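Local coordinates for protein ketosynthase (Streptomyces sp. MSC090213JE08, PDB 6KXD) that probably catalyses condensation of a fatty acyl-ACP with malonyl-ACP to a 3-oxoacyl-ACP, as the ketosynthase of the ishigamide polyketide synthase, at residues F15-S20 with G345-G350; H68-D73 with A153-M158; I107-T112 with G146-V151; Y179-I184 with L258-S263. All coordinates share one frame; numbering follows the deposited sequence.

Contact 1 (F15-S20 with G345-G350); sequences FGVISS and GAIACG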
loop_
_atom_site.group_PDB
_atom_site.type_symbol
_atom_site.label_atom_id
_atom_site.label_comp_id
_atom_site.label_asym_id
_atom_site.label_seq_id
_atom_site.Cartn_x
_atom_site.Cartn_y
_atom_site.Cartn_z
ATOM N N PHE A 15 -0.971 -21.382 0.362
ATOM C CA PHE A 15 -1.583 -20.574 -0.663
ATOM C C PHE A 15 -3.080 -20.541 -0.446
ATOM O O PHE A 15 -3.716 -21.584 -0.252
ATOM C CB PHE A 15 -1.367 -21.142 -2.071
ATOM C CG PHE A 15 0.062 -21.222 -2.546
ATOM C CD1 PHE A 15 0.989 -20.256 -2.198
ATOM C CD2 PHE A 15 0.464 -22.239 -3.404
ATOM C CE1 PHE A 15 2.291 -20.321 -2.664
ATOM C CE2 PHE A 15 1.759 -22.289 -3.889
ATOM C CZ PHE A 15 2.674 -21.331 -3.516
ATOM N N GLY A 16 -3.633 -19.340 -0.485
ATOM C CA GLY A 16 -5.031 -19.148 -0.483
ATOM C C GLY A 16 -5.428 -18.382 -1.722
ATOM O O GLY A 16 -4.812 -17.367 -2.011
ATOM N N VAL A 17 -6.487 -18.837 -2.394
ATOM C CA VAL A 17 -6.894 -18.313 -3.709
ATOM C C VAL A 17 -8.416 -18.216 -3.793
ATOM O O VAL A 17 -9.115 -19.226 -3.613
ATOM C CB VAL A 17 -6.380 -19.198 -4.864
ATOM C CG1 VAL A 17 -6.845 -18.628 -6.208
ATOM C CG2 VAL A 17 -4.880 -19.395 -4.841
ATOM N N ILE A 18 -8.888 -17.015 -4.130
ATOM C CA ILE A 18 -10.202 -16.666 -4.572
ATOM C C ILE A 18 -10.030 -16.030 -5.941
ATOM O O ILE A 18 -9.540 -14.925 -6.013
ATOM C CB ILE A 18 -10.887 -15.638 -3.659
ATOM C CG1 ILE A 18 -11.049 -16.109 -2.211
ATOM C CG2 ILE A 18 -12.210 -15.229 -4.265
ATOM C CD1 ILE A 18 -12.235 -17.004 -2.003
ATOM N N SER A 19 -10.441 -16.701 -7.010
ATOM C CA SER A 19 -10.136 -16.179 -8.341
ATOM C C SER A 19 -11.280 -16.510 -9.289
ATOM O O SER A 19 -12.113 -17.386 -9.004
ATOM C CB SER A 19 -8.824 -16.734 -8.855
ATOM O OG SER A 19 -9.022 -17.931 -9.588
ATOM N N SER A 20 -11.230 -15.830 -10.433
ATOM C CA SER A 20 -12.190 -15.951 -11.497
ATOM C C SER A 20 -12.076 -17.325 -12.170
ATOM O O SER A 20 -12.986 -17.647 -12.896
ATOM C CB SER A 20 -12.039 -14.815 -12.491
ATOM O OG SER A 20 -10.776 -14.892 -13.120
ATOM N N GLY A 345 -0.573 -14.186 -9.590
ATOM C CA GLY A 345 0.605 -14.583 -10.392
ATOM C C GLY A 345 1.662 -15.304 -9.590
ATOM O O GLY A 345 2.234 -16.348 -10.031
ATOM N N ALA A 346 2.002 -14.761 -8.412
ATOM C CA ALA A 346 2.958 -15.398 -7.546
ATOM C C ALA A 346 2.534 -16.838 -7.222
ATOM O O ALA A 346 3.386 -17.728 -7.145
ATOM C CB ALA A 346 3.139 -14.598 -6.266
ATOM N N ILE A 347 1.250 -17.029 -6.907
ATOM C CA ILE A 347 0.772 -18.344 -6.518
ATOM C C ILE A 347 0.892 -19.275 -7.738
ATOM O O ILE A 347 1.395 -20.384 -7.619
ATOM C CB ILE A 347 -0.643 -18.295 -5.938
ATOM C CG1 ILE A 347 -0.637 -17.544 -4.612
ATOM C CG2 ILE A 347 -1.202 -19.711 -5.743
ATOM C CD1 ILE A 347 -2.016 -17.254 -4.076
ATOM N N ALA A 348 0.467 -18.783 -8.902
ATOM C CA ALA A 348 0.584 -19.511 -10.155
ATOM C C ALA A 348 2.039 -19.954 -10.362
ATOM O O ALA A 348 2.301 -21.122 -10.696
ATOM C CB ALA A 348 0.055 -18.674 -11.278
ATOM N N CYS A 349 2.981 -19.049 -10.072
ATOM C CA CYS A 349 4.414 -19.310 -10.152
ATOM C C CYS A 349 4.862 -20.381 -9.169
ATOM O O CYS A 349 5.711 -21.222 -9.517
ATOM C CB CYS A 349 5.235 -18.055 -9.917
ATOM S SG CYS A 349 5.120 -16.948 -11.327
ATOM N N GLY A 350 4.335 -20.327 -7.949
ATOM C CA GLY A 350 4.715 -21.299 -6.988
ATOM C C GLY A 350 4.178 -22.667 -7.372
ATOM O O GLY A 350 4.832 -23.684 -7.156
#

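Contact 2 (H68-D73 with A153-M158); sequences HHVPLD and ARELRM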
loop_
_atom_site.group_PDB
_atom_site.type_symbol
_atom_site.label_atom_id
_atom_site.label_comp_id
_atom_site.label_asym_id
_atom_site.label_seq_id
_atom_site.Cartn_x
_atom_site.Cartn_y
_atom_site.Cartn_z
ATOM N N HIS A 68 -15.588 -16.514 9.703
ATOM C CA HIS A 68 -16.262 -17.044 10.895
ATOM C C HIS A 68 -16.509 -15.964 11.936
ATOM O O HIS A 68 -17.538 -16.032 12.681
ATOM C CB HIS A 68 -15.424 -18.183 11.478
ATOM C CG HIS A 68 -15.390 -19.390 10.619
ATOM N ND1 HIS A 68 -16.414 -20.323 10.626
ATOM C CD2 HIS A 68 -14.455 -19.841 9.761
ATOM C CE1 HIS A 68 -16.129 -21.273 9.767
ATOM N NE2 HIS A 68 -14.938 -20.998 9.226
ATOM N N HIS A 69 -15.559 -15.017 12.062
ATOM C CA HIS A 69 -15.465 -14.154 13.208
ATOM C C HIS A 69 -15.845 -12.729 12.869
ATOM O O HIS A 69 -16.424 -12.095 13.647
ATOM C CB HIS A 69 -14.059 -14.156 13.807
ATOM C CG HIS A 69 -13.706 -15.479 14.348
ATOM N ND1 HIS A 69 -12.510 -16.114 14.071
ATOM C CD2 HIS A 69 -14.419 -16.300 15.146
ATOM C CE1 HIS A 69 -12.493 -17.264 14.705
ATOM N NE2 HIS A 69 -13.662 -17.413 15.345
ATOM N N VAL A 70 -15.392 -12.237 11.711
ATOM C CA VAL A 70 -15.590 -10.882 11.363
ATOM C C VAL A 70 -16.976 -10.778 10.736
ATOM O O VAL A 70 -17.244 -11.452 9.754
ATOM C CB VAL A 70 -14.497 -10.423 10.378
ATOM C CG1 VAL A 70 -14.765 -8.999 9.940
ATOM C CG2 VAL A 70 -13.114 -10.545 10.998
ATOM N N PRO A 71 -17.878 -9.897 11.204
ATOM C CA PRO A 71 -19.131 -9.668 10.499
ATOM C C PRO A 71 -18.856 -9.237 9.060
ATOM O O PRO A 71 -17.983 -8.411 8.846
ATOM C CB PRO A 71 -19.790 -8.517 11.245
ATOM C CG PRO A 71 -19.166 -8.562 12.620
ATOM C CD PRO A 71 -17.771 -9.090 12.413
ATOM N N LEU A 72 -19.623 -9.786 8.126
ATOM C CA LEU A 72 -19.453 -9.484 6.695
ATOM C C LEU A 72 -19.626 -7.999 6.402
ATOM O O LEU A 72 -18.928 -7.466 5.489
ATOM C CB LEU A 72 -20.421 -10.334 5.867
ATOM C CG LEU A 72 -20.174 -11.840 5.926
ATOM C CD1 LEU A 72 -21.212 -12.582 5.080
ATOM C CD2 LEU A 72 -18.763 -12.174 5.486
ATOM N N ASP A 73 -20.475 -7.280 7.152
ATOM C CA ASP A 73 -20.663 -5.914 6.822
ATOM C C ASP A 73 -19.468 -5.054 7.295
ATOM O O ASP A 73 -19.460 -3.877 7.048
ATOM C CB ASP A 73 -21.991 -5.368 7.321
ATOM C CG ASP A 73 -22.108 -5.256 8.821
ATOM O OD1 ASP A 73 -21.098 -5.497 9.542
ATOM O OD2 ASP A 73 -23.232 -4.983 9.255
ATOM N N ALA A 153 -6.258 -9.993 10.406
ATOM C CA ALA A 153 -5.751 -10.210 11.755
ATOM C C ALA A 153 -6.946 -10.511 12.663
ATOM O O ALA A 153 -6.881 -11.376 13.582
ATOM C CB ALA A 153 -4.943 -9.045 12.256
ATOM N N ARG A 154 -8.016 -9.755 12.452
ATOM C CA ARG A 154 -9.238 -9.917 13.232
ATOM C C ARG A 154 -9.781 -11.338 13.080
ATOM O O ARG A 154 -10.109 -12.006 14.066
ATOM C CB ARG A 154 -10.291 -8.892 12.813
ATOM C CG ARG A 154 -10.001 -7.497 13.331
ATOM C CD ARG A 154 -11.123 -6.544 13.015
ATOM N NE ARG A 154 -12.370 -6.956 13.625
ATOM C CZ ARG A 154 -13.564 -6.504 13.234
ATOM N NH1 ARG A 154 -13.625 -5.566 12.306
ATOM N NH2 ARG A 154 -14.671 -6.980 13.781
ATOM N N GLU A 155 -9.938 -11.772 11.846
ATOM C CA GLU A 155 -10.517 -13.099 11.560
ATOM C C GLU A 155 -9.631 -14.241 12.103
ATOM O O GLU A 155 -10.140 -15.245 12.634
ATOM C CB GLU A 155 -10.700 -13.232 10.059
ATOM C CG GLU A 155 -11.201 -14.587 9.639
ATOM C CD GLU A 155 -12.598 -14.960 10.125
ATOM O OE1 GLU A 155 -13.335 -14.068 10.591
ATOM O OE2 GLU A 155 -12.937 -16.173 10.027
ATOM N N LEU A 156 -8.305 -14.106 11.992
ATOM C CA LEU A 156 -7.429 -15.173 12.400
ATOM C C LEU A 156 -7.001 -15.031 13.871
ATOM O O LEU A 156 -6.221 -15.884 14.354
ATOM C CB LEU A 156 -6.240 -15.249 11.451
ATOM C CG LEU A 156 -6.646 -15.539 10.008
ATOM C CD1 LEU A 156 -5.430 -15.569 9.115
ATOM C CD2 LEU A 156 -7.429 -16.831 9.929
ATOM N N ARG A 157 -7.501 -13.992 14.549
ATOM C CA ARG A 157 -7.272 -13.741 15.965
ATOM C C ARG A 157 -5.786 -13.537 16.242
ATOM O O ARG A 157 -5.223 -14.127 17.155
ATOM C CB ARG A 157 -7.856 -14.910 16.770
ATOM C CG ARG A 157 -9.357 -15.065 16.578
ATOM C CD ARG A 157 -10.122 -13.905 17.163
ATOM N NE ARG A 157 -9.877 -13.784 18.592
ATOM C CZ ARG A 157 -10.161 -12.712 19.323
ATOM N NH1 ARG A 157 -10.751 -11.662 18.766
ATOM N NH2 ARG A 157 -9.825 -12.691 20.604
ATOM N N MET A 158 -5.167 -12.678 15.435
ATOM C CA MET A 158 -3.772 -12.393 15.510
ATOM C C MET A 158 -3.582 -10.931 15.880
ATOM O O MET A 158 -3.636 -10.048 15.021
ATOM C CB MET A 158 -3.109 -12.648 14.169
ATOM C CG MET A 158 -3.198 -14.070 13.719
ATOM S SD MET A 158 -2.659 -14.320 12.020
ATOM C CE MET A 158 -0.898 -14.039 12.218
#

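Contact 3 (I107-T112 with G146-V151); sequences ITVGTT and GRLSTV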
loop_
_atom_site.group_PDB
_atom_site.type_symbol
_atom_site.label_atom_id
_atom_site.label_comp_id
_atom_site.label_asym_id
_atom_site.label_seq_id
_atom_site.Cartn_x
_atom_site.Cartn_y
_atom_site.Cartn_z
ATOM N N ILE A 107 1.146 -9.084 8.124
ATOM C CA ILE A 107 0.057 -9.320 7.198
ATOM C C ILE A 107 0.045 -8.140 6.243
ATOM O O ILE A 107 -0.173 -7.042 6.666
ATOM C CB ILE A 107 -1.284 -9.440 7.927
ATOM C CG1 ILE A 107 -1.296 -10.612 8.905
ATOM C CG2 ILE A 107 -2.425 -9.509 6.918
ATOM C CD1 ILE A 107 -2.575 -10.688 9.709
ATOM N N THR A 108 0.326 -8.404 4.988
ATOM C CA THR A 108 0.478 -7.332 4.028
ATOM C C THR A 108 -0.283 -7.759 2.779
ATOM O O THR A 108 0.011 -8.814 2.201
ATOM C CB THR A 108 1.955 -6.967 3.883
ATOM O OG1 THR A 108 2.085 -5.975 2.865
ATOM C CG2 THR A 108 2.804 -8.165 3.562
ATOM N N VAL A 109 -1.341 -6.983 2.521
ATOM C CA VAL A 109 -2.277 -7.182 1.477
ATOM C C VAL A 109 -2.141 -6.004 0.523
ATOM O O VAL A 109 -2.290 -4.869 0.908
ATOM C CB VAL A 109 -3.722 -7.279 1.976
ATOM C CG1 VAL A 109 -4.657 -7.477 0.803
ATOM C CG2 VAL A 109 -3.888 -8.411 2.978
ATOM N N GLY A 110 -1.931 -6.331 -0.736
ATOM C CA GLY A 110 -1.891 -5.345 -1.784
ATOM C C GLY A 110 -3.281 -5.054 -2.292
ATOM O O GLY A 110 -4.131 -5.924 -2.285
ATOM N N THR A 111 -3.510 -3.842 -2.790
ATOM C CA THR A 111 -4.755 -3.527 -3.440
ATOM C C THR A 111 -4.585 -2.368 -4.414
ATOM O O THR A 111 -3.729 -1.504 -4.211
ATOM C CB THR A 111 -5.866 -3.178 -2.444
ATOM O OG1 THR A 111 -7.078 -3.375 -3.167
ATOM C CG2 THR A 111 -5.839 -1.763 -1.938
ATOM N N THR A 112 -5.448 -2.346 -5.441
ATOM C CA THR A 112 -5.495 -1.178 -6.336
ATOM C C THR A 112 -6.617 -0.254 -5.897
ATOM O O THR A 112 -6.426 0.919 -5.722
ATOM C CB THR A 112 -5.679 -1.627 -7.794
ATOM O OG1 THR A 112 -4.553 -2.435 -8.170
ATOM C CG2 THR A 112 -5.883 -0.463 -8.736
ATOM N N GLY A 146 -6.588 0.232 4.490
ATOM C CA GLY A 146 -5.859 -0.329 5.613
ATOM C C GLY A 146 -6.615 -1.496 6.187
ATOM O O GLY A 146 -6.050 -2.447 6.706
ATOM N N ARG A 147 -7.934 -1.398 6.065
ATOM C CA ARG A 147 -8.790 -2.422 6.616
ATOM C C ARG A 147 -8.567 -3.811 5.986
ATOM O O ARG A 147 -8.766 -4.810 6.650
ATOM C CB ARG A 147 -10.224 -1.884 6.567
ATOM C CG ARG A 147 -11.249 -2.910 7.005
ATOM C CD ARG A 147 -12.646 -2.311 6.965
ATOM N NE ARG A 147 -12.757 -1.341 8.022
ATOM C CZ ARG A 147 -13.545 -1.430 9.066
ATOM N NH1 ARG A 147 -14.431 -2.405 9.155
ATOM N NH2 ARG A 147 -13.472 -0.482 9.980
ATOM N N LEU A 148 -8.133 -3.907 4.716
ATOM C CA LEU A 148 -7.944 -5.157 4.081
ATOM C C LEU A 148 -6.964 -6.039 4.840
ATOM O O LEU A 148 -7.086 -7.260 4.787
ATOM C CB LEU A 148 -7.394 -4.965 2.670
ATOM C CG LEU A 148 -8.280 -4.175 1.713
ATOM C CD1 LEU A 148 -7.642 -4.152 0.333
ATOM C CD2 LEU A 148 -9.672 -4.768 1.648
ATOM N N SER A 149 -5.971 -5.415 5.492
ATOM C CA SER A 149 -4.964 -6.118 6.243
ATOM C C SER A 149 -5.442 -6.427 7.643
ATOM O O SER A 149 -5.257 -7.539 8.096
ATOM C CB SER A 149 -3.653 -5.303 6.247
ATOM O OG SER A 149 -2.996 -5.591 5.039
ATOM N N THR A 150 -6.046 -5.441 8.283
ATOM C CA THR A 150 -6.445 -5.557 9.688
ATOM C C THR A 150 -7.566 -6.596 9.854
ATOM O O THR A 150 -7.589 -7.313 10.857
ATOM C CB THR A 150 -6.864 -4.223 10.309
ATOM O OG1 THR A 150 -8.003 -3.658 9.649
ATOM C CG2 THR A 150 -5.698 -3.254 10.358
ATOM N N VAL A 151 -8.481 -6.720 8.882
ATOM C CA VAL A 151 -9.573 -7.700 9.065
ATOM C C VAL A 151 -9.038 -9.130 9.075
ATOM O O VAL A 151 -9.691 -9.982 9.657
ATOM C CB VAL A 151 -10.697 -7.589 8.028
ATOM C CG1 VAL A 151 -11.536 -6.360 8.255
ATOM C CG2 VAL A 151 -10.140 -7.680 6.616
#

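Contact 4 (Y179-I184 with L258-S263); sequences YGLDSI and LGYGLS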
loop_
_atom_site.group_PDB
_atom_site.type_symbol
_atom_site.label_atom_id
_atom_site.label_comp_id
_atom_site.label_asym_id
_atom_site.label_seq_id
_atom_site.Cartn_x
_atom_site.Cartn_y
_atom_site.Cartn_z
ATOM N N TYR A 179 7.798 -7.653 0.897
ATOM C CA TYR A 179 7.848 -7.116 2.229
ATOM C C TYR A 179 7.853 -8.238 3.260
ATOM O O TYR A 179 8.577 -8.186 4.268
ATOM C CB TYR A 179 6.691 -6.158 2.506
ATOM C CG TYR A 179 6.853 -5.457 3.829
ATOM C CD1 TYR A 179 8.056 -4.833 4.149
ATOM C CD2 TYR A 179 5.865 -5.488 4.792
ATOM C CE1 TYR A 179 8.234 -4.185 5.362
ATOM C CE2 TYR A 179 6.026 -4.823 6.001
ATOM C CZ TYR A 179 7.217 -4.177 6.288
ATOM O OH TYR A 179 7.411 -3.518 7.466
ATOM N N GLY A 180 7.039 -9.253 3.022
ATOM C CA GLY A 180 7.081 -10.441 3.873
ATOM C C GLY A 180 8.478 -11.021 3.892
ATOM O O GLY A 180 8.974 -11.385 4.919
ATOM N N LEU A 181 9.100 -11.113 2.727
ATOM C CA LEU A 181 10.406 -11.689 2.609
ATOM C C LEU A 181 11.384 -10.851 3.429
ATOM O O LEU A 181 12.132 -11.382 4.246
ATOM C CB LEU A 181 10.803 -11.731 1.139
ATOM C CG LEU A 181 12.272 -12.019 0.882
ATOM C CD1 LEU A 181 12.590 -13.446 1.278
ATOM C CD2 LEU A 181 12.591 -11.728 -0.573
ATOM N N ASP A 182 11.364 -9.535 3.221
ATOM C CA ASP A 182 12.272 -8.661 3.946
ATOM C C ASP A 182 11.999 -8.748 5.441
ATOM O O ASP A 182 12.952 -8.735 6.249
ATOM C CB ASP A 182 12.126 -7.225 3.467
ATOM C CG ASP A 182 12.737 -7.006 2.110
ATOM O OD1 ASP A 182 13.638 -7.828 1.721
ATOM O OD2 ASP A 182 12.359 -5.998 1.473
ATOM N N SER A 183 10.717 -8.876 5.815
ATOM C CA SER A 183 10.369 -8.854 7.201
ATOM C C SER A 183 10.892 -10.124 7.878
ATOM O O SER A 183 11.433 -10.062 9.000
ATOM C CB SER A 183 8.884 -8.660 7.405
ATOM O OG SER A 183 8.465 -7.372 6.953
ATOM N N ILE A 184 10.741 -11.256 7.197
ATOM C CA ILE A 184 11.268 -12.533 7.732
ATOM C C ILE A 184 12.802 -12.522 7.687
ATOM O O ILE A 184 13.455 -12.921 8.652
ATOM C CB ILE A 184 10.654 -13.742 7.011
ATOM C CG1 ILE A 184 9.166 -13.841 7.332
ATOM C CG2 ILE A 184 11.378 -15.028 7.393
ATOM C CD1 ILE A 184 8.390 -14.751 6.422
ATOM N N LEU A 258 13.107 -16.465 -3.237
ATOM C CA LEU A 258 14.525 -16.240 -3.411
ATOM C C LEU A 258 14.858 -14.754 -3.297
ATOM O O LEU A 258 15.885 -14.383 -2.722
ATOM C CB LEU A 258 14.957 -16.752 -4.782
ATOM C CG LEU A 258 14.655 -18.225 -5.039
ATOM C CD1 LEU A 258 15.285 -18.657 -6.353
ATOM C CD2 LEU A 258 15.143 -19.076 -3.899
ATOM N N GLY A 259 14.002 -13.913 -3.883
ATOM C CA GLY A 259 14.253 -12.489 -3.865
ATOM C C GLY A 259 13.192 -11.709 -4.616
ATOM O O GLY A 259 12.331 -12.263 -5.276
ATOM N N TYR A 260 13.317 -10.391 -4.530
ATOM C CA TYR A 260 12.543 -9.519 -5.358
ATOM C C TYR A 260 13.327 -8.240 -5.620
ATOM O O TYR A 260 14.397 -7.965 -5.004
ATOM C CB TYR A 260 11.165 -9.281 -4.726
ATOM C CG TYR A 260 11.084 -8.259 -3.623
ATOM C CD1 TYR A 260 11.658 -8.521 -2.386
ATOM C CD2 TYR A 260 10.351 -7.083 -3.763
ATOM C CE1 TYR A 260 11.546 -7.636 -1.330
ATOM C CE2 TYR A 260 10.210 -6.195 -2.704
ATOM C CZ TYR A 260 10.819 -6.467 -1.493
ATOM O OH TYR A 260 10.761 -5.682 -0.404
ATOM N N GLY A 261 12.792 -7.470 -6.561
ATOM C CA GLY A 261 13.326 -6.191 -6.889
ATOM C C GLY A 261 12.211 -5.180 -7.032
ATOM O O GLY A 261 11.144 -5.480 -7.573
ATOM N N LEU A 262 12.484 -3.955 -6.576
ATOM C CA LEU A 262 11.597 -2.851 -6.737
ATOM C C LEU A 262 12.376 -1.820 -7.503
ATOM O O LEU A 262 13.515 -1.523 -7.148
ATOM C CB LEU A 262 11.213 -2.268 -5.374
ATOM C CG LEU A 262 10.415 -3.204 -4.475
ATOM C CD1 LEU A 262 10.133 -2.511 -3.150
ATOM C CD2 LEU A 262 9.102 -3.603 -5.150
ATOM N N SER A 263 11.718 -1.267 -8.509
ATOM C CA SER A 263 12.151 -0.091 -9.184
ATOM C C SER A 263 10.986 0.852 -9.419
ATOM O O SER A 263 9.829 0.464 -9.395
ATOM C CB SER A 263 12.805 -0.412 -10.501
ATOM O OG SER A 263 11.870 -1.026 -11.358
#

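Contact 1 (F15-S20 with G345-G350)
Phe15 turns one face of its ring to Ile347 of helix 341-355, whose side chain leaves the helix toward the strand. The methyl carbon Ile347 CG2 sits 4.0 Å from the centroid of the Phe15 ring and 24° off its normal, a CH-pi contact offset toward the rim. Farther out on the ring, Phe15 CZ comes within 4.0 Å of Gly350 CA, where the helix offers only bare backbone; a side chain at this point would run into the ring. His254 stacks on Phe15 as well. At Gly16 the backbone takes over, its O lying 3.5 Å from Ile347 CD1. Val17 follows with a methyl: with CG1 anti to the backbone N (chi1 179°), CG2 is left beside that N and meets Ile347 CD1 at 3.7 Å, reaching Ile347 CG2 too. Tyr28 of helix 24-34 touches both Val17 and Ile347. With an alanine in place of Ile347, the Phe15 face and the Val17 methyl would probably lose their common partner and a gap would open between strand and helix. In the layered thiolase fold, helix 341-355 packs here on strand 10-19, while Ala346 and Cys349 touch strand 387-394. No hydrogen bond joins the two segments, which implies that buried apolar surface and shape fit account for this junction.

Contact 2 (H68-D73 with A153-M158)
Glu155 OE1 is gripped by two successive backbone N-H groups, those of His69 (2.8 Å from His69 N) and Val70 (3.0 Å from Val70 N). The carboxylate stands in the last turn of helix 147-156, just before a Schellman motif at Arg157 ends that helix, and it fastens the loop ahead of helix 77-93 to it. His69 N uses the syn lone pair of OE1, whereas Val70 N arrives nearly along the C-O axis. The other oxygen, Glu155 OE2, takes His68 N at 2.7 Å, again on the syn side but 27° out of the carboxylate plane, and also forms a salt bridge with Arg87. With CG anti to the backbone N and a bend at chi2 (65°), the glutamate chain turns its acid onto these three N-H groups. Putting a leucine here would probably leave three loop N-H groups and the charge of Arg87 without their mate, and free the loop to shift. Beside the acid, Val70 CG2 lies against Arg154 CB at 3.7 Å, while Val70 CG1 sits over one face of the Arg154 guanidinium, whose NH2 is salt-bridged to Asp74. Past the helix end, Arg157 turns to Asp262 of the partner subunit, so this corner also borders the dimer interface. The His69 ring closes the contact edge-on: its ND1 donates to Glu155 O at 2.9 Å, nearly straight at 168°, with the oxygen practically in the ring plane.

Contact 3 (I107-T112 with G146-V151)
Apolar packing joins Thr111 and Val109 to Leu148, the helix side chain that points at the strand. Leu148 CD1 presses on Thr111 CB at 3.4 Å, tighter than usual van der Waals contact, and the two side chains cross at about a right angle. The leucine gets there because CG stands anti to its carbonyl carbon (chi1 -61°) and the rest of the chain runs extended. Nearer the backbone, Val109 CG1 faces Leu148 CB at 4.2 Å. Ile107 makes a van der Waals contact of methyl with backbone carbonyl, its CG2 3.6 Å from Ser149 O.

Polar atoms are also enclosed. Ser149 OG lies 3.3 Å from Val109 N and 3.6 Å from Val109 CB, but its clear hydrogen bond goes to Thr165 OG1 on strand 161-166, so the hydroxyl lies against two neighbouring strands. Thr111 OG1 is bonded to Ala197 O of strand 191-198, which ties the residue that Leu148 presses on to the neighbouring strand. Leu148 O, 3.9 Å from Val109 CG2, is buried by this contact without a hydrogen-bonding partner. On another part of the helix, Arg147 and Thr150 bind Asp363 of the partner subunit.

The segment axes run 142° apart, 7.5 Å at closest approach, and strands 105-110 and 161-166 are parallel neighbours with helix 147-156 on the path between them: the beta-alpha-beta crossover of the thiolase fold.

Contact 4 (Y179-I184 with L258-S263)
A very short hydrogen bond, 2.5 Å from Tyr260 OH to Asp182 OD2, links strand 255-264 to helix 172-185. The phenol donates, and the carboxylate meets the ring at its edge, the two planes 43° apart. The same OD2 holds Arg196 of the partner subunit in a salt bridge, so this oxygen is shared between the tyrosine of its own chain and a charge across the dimer interface. The arginine probably stabilises the carboxylate as an anion. Asp182 also touches the ring carbons, its OD2 standing 3.3 Å from Tyr260 CE1.

Tyr260 reaches the helix by setting CG between its backbone N and carbonyl carbon (chi1 81°), which swings the ring across toward the aspartate. Leu181 packs beside the ring: its CD2 touches the ring edge at Tyr260 CD1, 3.8 Å away, and lies equally close to Gly259 CA. Gly259 and Leu258 both face Ile403 of the next strand, a classic beta bulge just where the leucine meets the backbone. Leu191 of the partner subunit packs on both Asp182 and Tyr260.

Strand 255-264 runs between strands 10-19 and 398-405, antiparallel to both, while Leu181 of the helix also touches Val10 on strand 10-19 and Asp287 on helix 274-288, the latter accepting a hydrogen bond from Tyr260 N.

Contact 1 opens first, on strand 10-19, and closes last, at helix 341-355, so the other three nest within its long loop. Inside it, residues 68-73 begin contact 2, which closes at 153-158. Contact 3 (107-112 with 146-151) is nested within that loop, and both use helix 147-156; they touch through Ala153 CA and Ile107 CD1, 3.8 Å apart. Contact 4 follows in series, from helix 172-185 to strand 255-264, and meets contact 3 where Thr108 packs on Tyr179. None cross. Contacts 1, 3 and 4 each set a helix against one mixed sheet, whereas contact 2 fastens a peripheral loop to the helix of contact 3.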